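Local coordinates for putative glycosyltransferase (Mannosyltransferase) involved in glycosylating the PBCV-1 major capsid protein (Paramecium bursaria Chlorella virus 1, PDB 2P73) that binds UDP, UDP-glucose and manganese in its GT-A-type domain and probably transfers sugars during glycosylation of the viral major capsid protein, at residues 174-179 with 188-193. Residues are numbered along the deposited sequence; the frame is centred on the assembly and turned at random.
Sequences PYTLNC and VKDALF
The carbonyl oxygen of Thr-176 takes two backbone N-H groups in a row. Leu-192 N reaches Thr-176 O at 2.7 Å, in the carbonyl plane and on a lone pair, though its N-H is bent (141°); Phe-193 N follows at 3.1 Å from the same Thr-176 O, also in that plane. Three residues on, Cys-179 N donates to Phe-193 O over 3.1 Å, the straightest of the three bonds at 163°. With it begins the parallel pairing of strands 179-180 and 193-195, which Cys-179 continues by a backbone bond to His-195.

Side chains fill in around these backbone bonds. Cys-179 CB sits 3.6 Å from Ala-191 CB, and because SG lies anti to the backbone N (chi1 -176°) the sulfur reaches on to Val-188, with CG2 3.9 Å from SG. On the Phe-193 side, the CD2 branch of Leu-177 comes in obliquely above the rim of the Phe-193 ring, 3.8 Å from its CD2, and also meets Leu-192 CD2. Leu-177 O lies near the ring plane at its edge, while Leu-192 CG sits over the centre of one face. The ring itself packs on Leu-77 and Leu-79 of the main sheet and on Val-83 and Val-85.

The side chain of Asn-178 leaves the backbone away from 188-193; its ND2 donates to OD1 of Asn-121, and its OD1 is hydrogen-bonded to ND1 of His-195, a manganese ligand. Backbone bonds and a second-shell amide thus converge on the strand carrying that histidine, consistent with fixing its place and ring orientation beside the metal and UDP.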
loop_
_atom_site.group_PDB
_atom_site.type_symbol
_atom_site.label_atom_id
_atom_site.label_comp_id
_atom_site.label_asym_id
_atom_site.label_seq_id
_atom_site.Cartn_x
_atom_site.Cartn_y
_atom_site.Cartn_z
ATOM N N PRO A 174 -9.111 9.500 -1.881
ATOM C CA PRO A 174 -7.726 9.313 -1.458
ATOM C C PRO A 174 -7.140 10.407 -0.544
ATOM O O PRO A 174 -5.943 10.328 -0.162
ATOM C CB PRO A 174 -6.984 9.323 -2.790
ATOM C CG PRO A 174 -7.754 10.317 -3.593
ATOM C CD PRO A 174 -9.190 10.139 -3.210
ATOM N N TYR A 175 -7.954 11.396 -0.188
ATOM C CA TYR A 175 -7.437 12.679 0.349
ATOM C C TYR A 175 -6.575 12.599 1.606
ATOM O O TYR A 175 -5.611 13.347 1.746
ATOM C CB TYR A 175 -8.561 13.731 0.500
ATOM C CG TYR A 175 -9.393 13.863 -0.762
ATOM C CD1 TYR A 175 -8.779 14.081 -2.004
ATOM C CD2 TYR A 175 -10.777 13.753 -0.724
ATOM C CE1 TYR A 175 -9.519 14.184 -3.171
ATOM C CE2 TYR A 175 -11.546 13.864 -1.908
ATOM C CZ TYR A 175 -10.902 14.078 -3.118
ATOM O OH TYR A 175 -11.633 14.172 -4.279
ATOM N N THR A 176 -6.900 11.668 2.494
ATOM C CA THR A 176 -6.133 11.500 3.728
ATOM C C THR A 176 -5.242 10.248 3.753
ATOM O O THR A 176 -4.193 10.247 4.397
ATOM C CB THR A 176 -7.068 11.492 4.965
ATOM O OG1 THR A 176 -8.084 10.501 4.782
ATOM C CG2 THR A 176 -7.752 12.861 5.139
ATOM N N LEU A 177 -5.649 9.192 3.047
ATOM C CA LEU A 177 -4.977 7.888 3.150
ATOM C C LEU A 177 -4.151 7.463 1.937
ATOM O O LEU A 177 -3.336 6.544 2.033
ATOM C CB LEU A 177 -5.990 6.801 3.495
ATOM C CG LEU A 177 -6.599 6.915 4.901
ATOM C CD1 LEU A 177 -7.912 6.130 4.999
ATOM C CD2 LEU A 177 -5.611 6.463 5.955
ATOM N N ASN A 178 -4.377 8.094 0.791
ATOM C CA ASN A 178 -3.512 7.863 -0.380
ATOM C C ASN A 178 -3.288 9.193 -1.095
ATOM O O ASN A 178 -3.629 9.347 -2.265
ATOM C CB ASN A 178 -4.084 6.802 -1.334
ATOM C CG ASN A 178 -3.034 6.242 -2.304
ATOM O OD1 ASN A 178 -1.946 6.820 -2.503
ATOM N ND2 ASN A 178 -3.362 5.111 -2.926
ATOM N N CYS A 179 -2.722 10.155 -0.375
ATOM C CA CYS A 179 -2.648 11.521 -0.888
ATOM C C CYS A 179 -1.425 11.742 -1.776
ATOM O O CYS A 179 -0.324 12.009 -1.289
ATOM C CB CYS A 179 -2.711 12.540 0.244
ATOM S SG CYS A 179 -2.732 14.224 -0.350
ATOM N N VAL A 188 -2.186 17.502 1.176
ATOM C CA VAL A 188 -0.968 16.902 1.763
ATOM C C VAL A 188 -0.797 17.202 3.254
ATOM O O VAL A 188 -0.436 16.314 4.035
ATOM C CB VAL A 188 0.314 17.286 0.976
ATOM C CG1 VAL A 188 1.572 16.938 1.772
ATOM C CG2 VAL A 188 0.345 16.583 -0.379
ATOM N N LYS A 189 -1.097 18.440 3.642
ATOM C CA LYS A 189 -0.919 18.889 5.026
ATOM C C LYS A 189 -1.839 18.175 6.033
ATOM O O LYS A 189 -1.438 17.999 7.187
ATOM C CB LYS A 189 -1.067 20.423 5.127
ATOM N N ASP A 190 -3.044 17.762 5.609
ATOM C CA ASP A 190 -3.981 17.034 6.504
ATOM C C ASP A 190 -4.112 15.528 6.216
ATOM O O ASP A 190 -4.991 14.850 6.760
ATOM C CB ASP A 190 -5.373 17.688 6.557
ATOM C CG ASP A 190 -6.175 17.266 7.817
ATOM O OD1 ASP A 190 -7.012 16.324 7.703
ATOM O OD2 ASP A 190 -5.939 17.844 8.926
ATOM N N ALA A 191 -3.238 15.018 5.358
ATOM C CA ALA A 191 -3.212 13.604 5.047
ATOM C C ALA A 191 -2.497 12.861 6.163
ATOM O O ALA A 191 -1.678 13.452 6.883
ATOM C CB ALA A 191 -2.495 13.378 3.732
ATOM N N LEU A 192 -2.826 11.580 6.318
ATOM C CA LEU A 192 -2.014 10.685 7.122
ATOM C C LEU A 192 -0.920 10.072 6.243
ATOM O O LEU A 192 0.257 10.198 6.550
ATOM C CB LEU A 192 -2.876 9.622 7.792
ATOM C CG LEU A 192 -2.201 8.529 8.626
ATOM C CD1 LEU A 192 -1.464 9.122 9.803
ATOM C CD2 LEU A 192 -3.239 7.505 9.108
ATOM N N PHE A 193 -1.309 9.445 5.134
ATOM C CA PHE A 193 -0.361 8.801 4.226
ATOM C C PHE A 193 -0.166 9.623 2.948
ATOM O O PHE A 193 -1.118 9.874 2.210
ATOM C CB PHE A 193 -0.814 7.375 3.894
ATOM C CG PHE A 193 -0.873 6.453 5.094
ATOM C CD1 PHE A 193 0.160 6.437 6.037
ATOM C CD2 PHE A 193 -1.942 5.592 5.268
ATOM C CE1 PHE A 193 0.101 5.608 7.137
ATOM C CE2 PHE A 193 -2.003 4.759 6.365
ATOM C CZ PHE A 193 -0.976 4.766 7.301
#